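Local coordinates for protein alcohol dehydrogenase (Aeropyrum pernix, PDB 1H2B) that probably catalyses the NAD+-dependent oxidation of alcohols, binding zinc and the dinucleotide as a member of the zinc-containing alcohol dehydrogenase family, at residues Tyr24-Leu28 with Leu60-His66; Ala18-Tyr24 with Pro71-Leu77; Ala180-Tyr185 with Asn256-Asp260. All blocks are in the same frame, centred on the assembly; numbering follows the deposited sequence.

Contact 1: Tyr24-Leu28 with Leu60-His66. With OCA (octanoic acid (caprylic acid)), chain H.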
loop_
_atom_site.group_PDB
_atom_site.type_symbol
_atom_site.label_atom_id
_atom_site.label_comp_id
_atom_site.label_asym_id
_atom_site.label_seq_id
_atom_site.Cartn_x
_atom_site.Cartn_y
_atom_site.Cartn_z
ATOM N N TYR B 24 -11.480 28.492 -31.960
ATOM C CA TYR B 24 -10.948 27.142 -32.153
ATOM C C TYR B 24 -10.566 26.899 -33.604
ATOM O O TYR B 24 -11.167 27.489 -34.516
ATOM C CB TYR B 24 -11.943 26.105 -31.651
ATOM C CG TYR B 24 -12.215 26.255 -30.172
ATOM C CD1 TYR B 24 -13.452 26.658 -29.690
ATOM C CD2 TYR B 24 -11.194 26.025 -29.236
ATOM C CE1 TYR B 24 -13.688 26.806 -28.315
ATOM C CE2 TYR B 24 -11.415 26.172 -27.899
ATOM C CZ TYR B 24 -12.639 26.560 -27.416
ATOM O OH TYR B 24 -12.838 26.693 -26.064
ATOM N N ASN B 25 -9.547 26.054 -33.793
ATOM C CA ASN B 25 -9.021 25.702 -35.110
ATOM C C ASN B 25 -8.481 26.848 -35.945
ATOM O O ASN B 25 -8.501 26.808 -37.180
ATOM C CB ASN B 25 -10.045 24.847 -35.850
ATOM C CG ASN B 25 -10.198 23.499 -35.215
ATOM O OD1 ASN B 25 -9.205 22.770 -35.042
ATOM N ND2 ASN B 25 -11.423 23.153 -34.831
ATOM N N LYS B 26 -7.949 27.849 -35.242
ATOM C CA LYS B 26 -7.270 28.986 -35.850
ATOM C C LYS B 26 -5.991 29.279 -35.058
ATOM O O LYS B 26 -5.883 28.842 -33.897
ATOM C CB LYS B 26 -8.223 30.185 -35.868
ATOM C CG LYS B 26 -8.940 30.351 -37.222
ATOM C CD LYS B 26 -10.419 30.691 -37.053
ATOM C CE LYS B 26 -11.237 30.319 -38.303
ATOM N NZ LYS B 26 -10.652 30.833 -39.583
ATOM N N PRO B 27 -5.028 29.988 -35.647
ATOM C CA PRO B 27 -3.807 30.373 -34.923
ATOM C C PRO B 27 -4.168 31.200 -33.676
ATOM O O PRO B 27 -5.182 31.918 -33.667
ATOM C CB PRO B 27 -3.059 31.244 -35.934
ATOM C CG PRO B 27 -3.614 30.839 -37.248
ATOM C CD PRO B 27 -5.020 30.498 -37.036
ATOM N N LEU B 28 -3.358 31.098 -32.626
ATOM C CA LEU B 28 -3.547 32.015 -31.498
ATOM C C LEU B 28 -3.240 33.438 -31.963
ATOM O O LEU B 28 -2.451 33.653 -32.903
ATOM C CB LEU B 28 -2.626 31.648 -30.325
ATOM C CG LEU B 28 -2.861 30.219 -29.837
ATOM C CD1 LEU B 28 -1.700 29.851 -28.852
ATOM C CD2 LEU B 28 -4.235 30.005 -29.194
ATOM N N LEU B 60 -6.280 22.041 -27.041
ATOM C CA LEU B 60 -7.089 23.205 -26.675
ATOM C C LEU B 60 -7.518 23.962 -27.925
ATOM O O LEU B 60 -8.705 24.263 -28.074
ATOM C CB LEU B 60 -6.294 24.150 -25.758
ATOM C CG LEU B 60 -6.335 23.671 -24.289
ATOM C CD1 LEU B 60 -5.247 24.385 -23.509
ATOM C CD2 LEU B 60 -7.676 23.805 -23.605
ATOM N N VAL B 61 -6.554 24.263 -28.780
ATOM C CA VAL B 61 -6.844 25.007 -30.010
ATOM C C VAL B 61 -7.848 24.210 -30.875
ATOM O O VAL B 61 -8.762 24.799 -31.496
ATOM C CB VAL B 61 -5.573 25.335 -30.772
ATOM C CG1 VAL B 61 -5.904 25.937 -32.153
ATOM C CG2 VAL B 61 -4.758 26.349 -29.999
ATOM N N GLN B 62 -7.714 22.880 -30.874
ATOM C CA GLN B 62 -8.664 22.017 -31.620
ATOM C C GLN B 62 -10.094 21.975 -31.043
ATOM O O GLN B 62 -11.023 21.461 -31.689
ATOM C CB GLN B 62 -8.122 20.585 -31.745
ATOM C CG GLN B 62 -7.182 20.350 -32.899
ATOM C CD GLN B 62 -6.230 19.183 -32.636
ATOM O OE1 GLN B 62 -6.607 18.205 -31.976
ATOM N NE2 GLN B 62 -4.994 19.293 -33.129
ATOM N N GLY B 63 -10.281 22.513 -29.842
ATOM C CA GLY B 63 -11.564 22.533 -29.176
ATOM C C GLY B 63 -11.922 21.322 -28.335
ATOM O O GLY B 63 -13.053 21.194 -27.885
ATOM N N MET B 64 -10.940 20.460 -28.060
ATOM C CA MET B 64 -11.188 19.220 -27.330
ATOM C C MET B 64 -11.717 19.410 -25.897
ATOM O O MET B 64 -12.410 18.532 -25.340
ATOM C CB MET B 64 -9.911 18.365 -27.351
ATOM C CG MET B 64 -10.131 16.882 -27.142
ATOM S SD MET B 64 -8.627 15.966 -26.914
ATOM C CE MET B 64 -8.102 15.711 -28.610
ATOM N N TRP B 65 -11.396 20.554 -25.295
ATOM C CA TRP B 65 -11.740 20.821 -23.904
ATOM C C TRP B 65 -12.953 21.735 -23.710
ATOM O O TRP B 65 -13.387 21.948 -22.574
ATOM C CB TRP B 65 -10.556 21.428 -23.166
ATOM C CG TRP B 65 -9.482 20.446 -22.844
ATOM C CD1 TRP B 65 -8.322 20.265 -23.526
ATOM C CD2 TRP B 65 -9.473 19.505 -21.773
ATOM N NE1 TRP B 65 -7.562 19.287 -22.933
ATOM C CE2 TRP B 65 -8.250 18.803 -21.848
ATOM C CE3 TRP B 65 -10.360 19.198 -20.741
ATOM C CZ2 TRP B 65 -7.895 17.809 -20.951
ATOM C CZ3 TRP B 65 -9.998 18.199 -19.819
ATOM C CH2 TRP B 65 -8.770 17.522 -19.942
ATOM N N HIS B 66 -13.478 22.263 -24.814
ATOM C CA HIS B 66 -14.624 23.178 -24.794
ATOM C C HIS B 66 -15.796 22.572 -24.001
ATOM O O HIS B 66 -16.205 23.108 -22.958
ATOM C CB HIS B 66 -15.026 23.520 -26.236
ATOM C CG HIS B 66 -16.086 24.578 -26.356
ATOM N ND1 HIS B 66 -16.426 25.431 -25.325
ATOM C CD2 HIS B 66 -16.878 24.923 -27.402
ATOM C CE1 HIS B 66 -17.391 26.242 -25.726
ATOM N NE2 HIS B 66 -17.676 25.961 -26.984
HETATM C C1 OCA H . -2.340 19.267 -19.036
HETATM C C2 OCA H . -3.745 18.648 -19.037
HETATM C C3 OCA H . -4.460 18.907 -17.700
HETATM C C4 OCA H . -5.963 18.682 -17.724
HETATM C C5 OCA H . -6.562 19.146 -16.397
HETATM C C6 OCA H . -8.028 18.737 -16.275
HETATM C C7 OCA H . -8.648 19.081 -14.926
HETATM C C8 OCA H . -10.100 18.637 -14.917
HETATM O O1 OCA H . -1.670 19.318 -20.104
HETATM O O2 OCA H . -1.842 19.691 -17.972
#

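Contact 2: Ala18-Tyr24 with Pro71-Leu77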
loop_
_atom_site.group_PDB
_atom_site.type_symbol
_atom_site.label_atom_id
_atom_site.label_comp_id
_atom_site.label_asym_id
_atom_site.label_seq_id
_atom_site.Cartn_x
_atom_site.Cartn_y
_atom_site.Cartn_z
ATOM N N ALA B 18 0.357 39.021 -25.108
ATOM C CA ALA B 18 -0.104 37.666 -24.756
ATOM C C ALA B 18 -0.526 36.858 -25.997
ATOM O O ALA B 18 -0.975 37.426 -26.973
ATOM C CB ALA B 18 -1.269 37.758 -23.782
ATOM N N ALA B 19 -0.433 35.528 -25.930
ATOM C CA ALA B 19 -0.939 34.661 -27.011
ATOM C C ALA B 19 -2.283 34.093 -26.591
ATOM O O ALA B 19 -2.378 33.332 -25.600
ATOM C CB ALA B 19 0.065 33.544 -27.302
ATOM N N ARG B 20 -3.350 34.483 -27.305
ATOM C CA ARG B 20 -4.708 34.191 -26.846
ATOM C C ARG B 20 -5.543 33.434 -27.830
ATOM O O ARG B 20 -5.456 33.666 -29.036
ATOM C CB ARG B 20 -5.441 35.457 -26.445
ATOM C CG ARG B 20 -4.561 36.403 -25.648
ATOM C CD ARG B 20 -5.353 37.509 -25.037
ATOM N NE ARG B 20 -5.917 37.134 -23.743
ATOM C CZ ARG B 20 -6.962 37.723 -23.188
ATOM N NH1 ARG B 20 -7.608 38.724 -23.814
ATOM N NH2 ARG B 20 -7.367 37.323 -22.010
ATOM N N LEU B 21 -6.333 32.521 -27.288
ATOM C CA LEU B 21 -7.292 31.738 -28.045
ATOM C C LEU B 21 -8.587 32.536 -28.133
ATOM O O LEU B 21 -9.242 32.748 -27.124
ATOM C CB LEU B 21 -7.555 30.394 -27.341
ATOM C CG LEU B 21 -8.334 29.307 -28.083
ATOM C CD1 LEU B 21 -8.141 28.010 -27.331
ATOM C CD2 LEU B 21 -9.825 29.602 -28.201
ATOM N N HIS B 22 -8.938 32.968 -29.350
ATOM C CA HIS B 22 -10.235 33.606 -29.629
ATOM C C HIS B 22 -11.202 32.669 -30.319
ATOM O O HIS B 22 -12.393 32.717 -30.063
ATOM C CB HIS B 22 -10.072 34.824 -30.535
ATOM C CG HIS B 22 -9.469 36.012 -29.860
ATOM N ND1 HIS B 22 -10.206 37.120 -29.506
ATOM C CD2 HIS B 22 -8.193 36.269 -29.482
ATOM C CE1 HIS B 22 -9.409 38.016 -28.954
ATOM N NE2 HIS B 22 -8.183 37.523 -28.922
ATOM N N GLU B 23 -10.677 31.833 -31.207
ATOM C CA GLU B 23 -11.486 30.891 -31.953
ATOM C C GLU B 23 -10.737 29.582 -32.093
ATOM O O GLU B 23 -9.533 29.584 -32.376
ATOM C CB GLU B 23 -11.779 31.419 -33.370
ATOM C CG GLU B 23 -12.073 32.905 -33.479
ATOM C CD GLU B 23 -11.887 33.442 -34.887
ATOM O OE1 GLU B 23 -11.008 34.314 -35.092
ATOM O OE2 GLU B 23 -12.631 32.995 -35.789
ATOM N N TYR B 24 -11.480 28.492 -31.960
ATOM C CA TYR B 24 -10.948 27.142 -32.153
ATOM C C TYR B 24 -10.566 26.899 -33.604
ATOM O O TYR B 24 -11.167 27.489 -34.516
ATOM C CB TYR B 24 -11.943 26.105 -31.651
ATOM C CG TYR B 24 -12.215 26.255 -30.172
ATOM C CD1 TYR B 24 -13.452 26.658 -29.690
ATOM C CD2 TYR B 24 -11.194 26.025 -29.236
ATOM C CE1 TYR B 24 -13.688 26.806 -28.315
ATOM C CE2 TYR B 24 -11.415 26.172 -27.899
ATOM C CZ TYR B 24 -12.639 26.560 -27.416
ATOM O OH TYR B 24 -12.838 26.693 -26.064
ATOM N N PRO B 71 -14.735 27.347 -21.195
ATOM C CA PRO B 71 -14.055 28.580 -20.783
ATOM C C PRO B 71 -14.589 29.773 -21.547
ATOM O O PRO B 71 -15.080 29.620 -22.671
ATOM C CB PRO B 71 -12.603 28.336 -21.211
ATOM C CG PRO B 71 -12.727 27.459 -22.436
ATOM C CD PRO B 71 -13.918 26.571 -22.157
ATOM N N LYS B 72 -14.476 30.954 -20.954
ATOM C CA LYS B 72 -14.826 32.176 -21.661
ATOM C C LYS B 72 -13.697 32.557 -22.612
ATOM O O LYS B 72 -12.536 32.617 -22.207
ATOM C CB LYS B 72 -15.111 33.300 -20.657
ATOM C CG LYS B 72 -15.452 34.655 -21.275
ATOM C CD LYS B 72 -15.703 35.706 -20.186
ATOM C CE LYS B 72 -14.484 36.613 -19.976
ATOM N NZ LYS B 72 -13.785 36.389 -18.672
ATOM N N LEU B 73 -14.046 32.785 -23.877
ATOM C CA LEU B 73 -13.099 33.250 -24.897
ATOM C C LEU B 73 -13.181 34.771 -25.041
ATOM O O LEU B 73 -14.274 35.338 -24.862
ATOM C CB LEU B 73 -13.380 32.579 -26.249
ATOM C CG LEU B 73 -13.524 31.060 -26.250
ATOM C CD1 LEU B 73 -13.572 30.527 -27.670
ATOM C CD2 LEU B 73 -12.354 30.449 -25.507
ATOM N N PRO B 74 -12.063 35.452 -25.324
ATOM C CA PRO B 74 -10.707 34.873 -25.385
ATOM C C PRO B 74 -10.004 34.679 -24.043
ATOM O O PRO B 74 -10.357 35.308 -23.035
ATOM C CB PRO B 74 -9.931 35.927 -26.174
ATOM C CG PRO B 74 -10.613 37.212 -25.820
ATOM C CD PRO B 74 -12.053 36.886 -25.685
ATOM N N TYR B 75 -8.990 33.808 -24.057
ATOM C CA TYR B 75 -8.080 33.664 -22.920
ATOM C C TYR B 75 -6.692 33.274 -23.363
ATOM O O TYR B 75 -6.483 32.705 -24.441
ATOM C CB TYR B 75 -8.601 32.677 -21.877
ATOM C CG TYR B 75 -8.639 31.204 -22.255
ATOM C CD1 TYR B 75 -7.752 30.290 -21.676
ATOM C CD2 TYR B 75 -9.602 30.716 -23.138
ATOM C CE1 TYR B 75 -7.829 28.920 -21.974
ATOM C CE2 TYR B 75 -9.678 29.375 -23.439
ATOM C CZ TYR B 75 -8.790 28.474 -22.861
ATOM O OH TYR B 75 -8.914 27.133 -23.169
ATOM N N THR B 76 -5.728 33.589 -22.503
ATOM C CA THR B 76 -4.335 33.375 -22.797
ATOM C C THR B 76 -3.955 31.942 -22.415
ATOM O O THR B 76 -4.307 31.469 -21.333
ATOM C CB THR B 76 -3.542 34.326 -21.925
ATOM O OG1 THR B 76 -3.879 35.662 -22.323
ATOM C CG2 THR B 76 -2.045 34.219 -22.174
ATOM N N LEU B 77 -3.265 31.269 -23.328
ATOM C CA LEU B 77 -2.877 29.877 -23.020
ATOM C C LEU B 77 -1.555 29.885 -22.249
ATOM O O LEU B 77 -0.922 30.936 -22.049
ATOM C CB LEU B 77 -2.747 29.041 -24.304
ATOM C CG LEU B 77 -4.006 28.746 -25.129
ATOM C CD1 LEU B 77 -3.832 27.424 -25.951
ATOM C CD2 LEU B 77 -5.341 28.853 -24.454
HETATM O O HOH W 1 -10.907 25.433 -24.598
#

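Contact 3: Ala180-Tyr185 with Asn256-Asp260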
loop_
_atom_site.group_PDB
_atom_site.type_symbol
_atom_site.label_atom_id
_atom_site.label_comp_id
_atom_site.label_asym_id
_atom_site.label_seq_id
_atom_site.Cartn_x
_atom_site.Cartn_y
_atom_site.Cartn_z
ATOM N N ALA B 180 3.553 3.662 -11.551
ATOM C CA ALA B 180 4.211 2.516 -12.172
ATOM C C ALA B 180 5.072 1.768 -11.171
ATOM O O ALA B 180 5.074 0.527 -11.188
ATOM C CB ALA B 180 5.064 2.970 -13.365
ATOM N N ALA B 181 5.842 2.507 -10.374
ATOM C CA ALA B 181 6.887 1.942 -9.517
ATOM C C ALA B 181 6.284 0.956 -8.516
ATOM O O ALA B 181 6.954 -0.017 -8.107
ATOM C CB ALA B 181 7.591 2.983 -8.824
ATOM N N ARG B 182 5.004 1.145 -8.201
ATOM C CA ARG B 182 4.363 0.338 -7.141
ATOM C C ARG B 182 4.369 -1.172 -7.434
ATOM O O ARG B 182 4.240 -2.014 -6.496
ATOM C CB ARG B 182 2.910 0.812 -6.961
ATOM C CG ARG B 182 2.860 2.130 -6.217
ATOM C CD ARG B 182 1.609 2.943 -6.528
ATOM N NE ARG B 182 0.385 2.175 -6.302
ATOM C CZ ARG B 182 -0.797 2.465 -6.847
ATOM N NH1 ARG B 182 -0.899 3.514 -7.693
ATOM N NH2 ARG B 182 -1.873 1.698 -6.552
ATOM N N THR B 183 4.467 -1.545 -8.701
ATOM C CA THR B 183 4.485 -2.951 -9.074
ATOM C C THR B 183 5.689 -3.350 -9.953
ATOM O O THR B 183 5.661 -4.378 -10.638
ATOM C CB THR B 183 3.213 -3.368 -9.796
ATOM O OG1 THR B 183 3.001 -2.555 -10.973
ATOM C CG2 THR B 183 1.965 -3.155 -8.913
ATOM N N LEU B 184 6.693 -2.502 -10.001
ATOM C CA LEU B 184 7.871 -2.814 -10.813
ATOM C C LEU B 184 8.893 -3.397 -9.829
ATOM O O LEU B 184 8.762 -3.214 -8.622
ATOM C CB LEU B 184 8.388 -1.554 -11.561
ATOM C CG LEU B 184 7.456 -1.245 -12.746
ATOM C CD1 LEU B 184 7.873 0.117 -13.357
ATOM C CD2 LEU B 184 7.423 -2.339 -13.856
ATOM N N TYR B 185 9.791 -4.202 -10.358
ATOM C CA TYR B 185 10.776 -4.912 -9.520
ATOM C C TYR B 185 11.896 -5.275 -10.477
ATOM O O TYR B 185 11.696 -5.182 -11.694
ATOM C CB TYR B 185 10.119 -6.147 -8.937
ATOM C CG TYR B 185 9.470 -7.049 -9.963
ATOM C CD1 TYR B 185 10.203 -7.974 -10.683
ATOM C CD2 TYR B 185 8.082 -6.989 -10.188
ATOM C CE1 TYR B 185 9.598 -8.805 -11.630
ATOM C CE2 TYR B 185 7.479 -7.807 -11.109
ATOM C CZ TYR B 185 8.240 -8.721 -11.826
ATOM O OH TYR B 185 7.651 -9.541 -12.759
ATOM N N ASN B 256 5.054 -5.594 -17.524
ATOM C CA ASN B 256 4.404 -5.416 -16.232
ATOM C C ASN B 256 3.639 -4.096 -16.159
ATOM O O ASN B 256 2.576 -3.995 -15.499
ATOM C CB ASN B 256 5.465 -5.468 -15.141
ATOM C CG ASN B 256 6.216 -6.781 -15.153
ATOM O OD1 ASN B 256 7.073 -7.045 -15.980
ATOM N ND2 ASN B 256 5.827 -7.654 -14.223
ATOM N N VAL B 257 4.188 -3.056 -16.784
ATOM C CA VAL B 257 3.520 -1.739 -16.829
ATOM C C VAL B 257 3.747 -1.168 -18.232
ATOM O O VAL B 257 4.844 -1.277 -18.771
ATOM C CB VAL B 257 4.116 -0.749 -15.844
ATOM C CG1 VAL B 257 3.467 0.636 -16.029
ATOM C CG2 VAL B 257 3.871 -1.195 -14.376
ATOM N N ALA B 258 2.667 -0.656 -18.838
ATOM C CA ALA B 258 2.817 0.173 -20.047
ATOM C C ALA B 258 2.321 1.555 -19.709
ATOM O O ALA B 258 1.402 1.694 -18.906
ATOM C CB ALA B 258 1.999 -0.398 -21.195
ATOM N N MET B 259 2.933 2.581 -20.311
ATOM C CA MET B 259 2.599 3.974 -19.991
ATOM C C MET B 259 2.348 4.673 -21.304
ATOM O O MET B 259 3.245 4.759 -22.117
ATOM C CB MET B 259 3.776 4.635 -19.241
ATOM C CG MET B 259 4.165 3.840 -17.952
ATOM S SD MET B 259 5.384 4.730 -17.043
ATOM C CE MET B 259 4.394 5.990 -16.260
ATOM N N ASP B 260 1.110 5.147 -21.528
ATOM C CA ASP B 260 0.813 5.800 -22.802
ATOM C C ASP B 260 0.961 7.304 -22.626
ATOM O O ASP B 260 0.104 7.934 -21.976
ATOM C CB ASP B 260 -0.622 5.463 -23.211
ATOM C CG ASP B 260 -0.968 6.028 -24.561
ATOM O OD1 ASP B 260 -0.214 6.887 -25.056
ATOM O OD2 ASP B 260 -1.973 5.637 -25.189
HETATM O O HOH W 2 2.249 -4.508 -12.853
HETATM O O HOH W 3 4.136 -6.545 -12.118
#

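Contact 1: Tyr24-Leu28 with Leu60-His66
The phenol ring of Y24 lies between the backbone that ends helix 55-61 and the imidazole of H66, touching each in a different way. One ring edge faces carbonyl oxygens: L60 O comes to 3.3 Å from Y24 CD2, near the ring plane, and V61 O lies in plane at the same rim. G63 CA approaches the ring obliquely, 3.5 Å from Y24 CD2. H66, with CG anti to the backbone N (chi1 -173°), brings one face of its imidazole over Y24 CE1. The two side chains cross at about a right angle, and their ring planes meet obliquely at 33°.

G63 closes the helix in a Schellman motif, and its positive phi suits glycine, since a CB would press on the preceding carbonyl oxygen and crowd Y24 CG. V61 O, at the same helix end, accepts a short, nearly straight bond from N25 N (2.7 Å, 166°). The amides of N25 and Q62 lie almost parallel, and N25 OD1 sits 3.5 Å from Q62 CA. V61 splits its methyls, CG1 reaching K26 O at 3.4 Å and CG2 meeting L28 CD2 at 3.8 Å. With an alanine in place of Y24, a gap would probably open beside G63 and the imidazole of H66 would be likely to lose the ring against its face.

Next to H66, W65 CH2 touches octanoic acid C4 at 3.8 Å, while its NE1 is hydrogen-bonded to Y286 OH. M64 and W65 also pack on I295 of a second subunit. The loop between strands 17-21 and 29-32 is thus laid across the end of helix 55-61, and both partners reach helix 339-347: L28 packs on I339 and L343, its N bonds to N340 OD1, and Q62 rests on E347.

Contact 2: Ala18-Tyr24 with Pro71-Leu77
T76 OG1 accepts a hydrogen bond from R20 NE (2.9 Å, 148°), tilted modestly out of the guanidinium plane. The arginine chain bends at chi3 (86°), which swings the guanidinium back across the neighbouring strand, where P74 O lies over one of its faces. R20 NH2 makes a salt bridge with D134 OD1, an oxygen that also takes the N-H of T76, so one carboxylate ties the arginine to the strand that it crosses.

The backbones run antiparallel, with R20 and T76 a non-hydrogen-bonded pair and L21 and Y75 a hydrogen-bonded one. L21 N donates to Y75 O at 2.9 Å, Y75 N returns a longer bond to L21 O, and L77 N reaches A19 O at 3.2 Å.

Just before strand 75-76, the cis peptide preceding P74 helps set its ring against the imidazole of H22. P74 CB stands almost exactly over the centre of the imidazole, 3.5 Å from the ring centroid and 7° off its normal, a clear CH-pi contact; H22 NE2 is meanwhile hydrogen-bonded to E31 OE2. L73 spreads its two methyls, CD2 meeting L21 CD2 at 3.8 Å and CD1 lying 3.8 Å from Y24 CE1. A water joins two phenol oxygens, 2.7 Å from Y24 OH and somewhat farther from Y75 OH.

Strand 17-21 is the middle strand of a small three-stranded antiparallel sheet, with 29-32 and 75-76 on its two sides. The sheet belongs to the N-terminal, zinc-binding half of the family fold, and strand 75-76 leads within a few residues to the zinc ligand H79.

Contact 3: Ala180-Tyr185 with Asn256-Asp260
Helix 166-181 runs out beside strand 255-260 and the chain leaves it through a type I turn from A181 to L184, with the closest CA atoms, those of A180 and V257, 6.3 Å apart. V257 supplies both methyls to the join. With chi1 at 175°, it turns CG1 away from its own N and onto A180 CB at 3.9 Å, while CG2 touches L184 CD2 at 3.8 Å and lies beside T183 OG1. Two residues along, M259 bends at chi3 to put SD 4.1 Å from A180 CB.

V257 and M259 therefore face the helix from the same side of the strand. This is helix-on-sheet packing of the Rossmann type: strand 255-260 lies between 189-193 and 279-283 in a six-stranded parallel sheet that carries the dinucleotide.

Beyond the turn, round T183, Y185 and N256, the contact becomes polar. N256 ND2 gives a weak, bent bond to Y185 OH (3.0 Å, 133°), the amide standing nearly perpendicular to the ring, while its OD1 takes the N-H of Y189. One water donates to T183 O and accepts from N256 ND2 at 2.9 Å. A second lies 2.8 Å from T183 OG1 and donates to N256 O; the threonine hydroxyl is also bonded to R280 NH1. Outward, Y185 packs on E317 of a third subunit.

How the contacts relate
Contacts 1 and 2 form one continuous region, their centres 9 Å apart: they share Y24, contact 1 is nested along the chain within the loop that contact 2 closes, and L60 CD2 packs against Y75 OH at 3.6 Å. Both lie near the zinc bound by H79, the side chain of L60 about 7 Å and that of L77 about 10 Å from the metal, while W65 lines the octanoic acid pocket. Contact 3 belongs to the nucleotide-binding half, across the chain's centre, about 33 Å from contact 1 and 37 Å from contact 2 between centres. There the side chain of M259 is about 10 Å from bound dinucleotide.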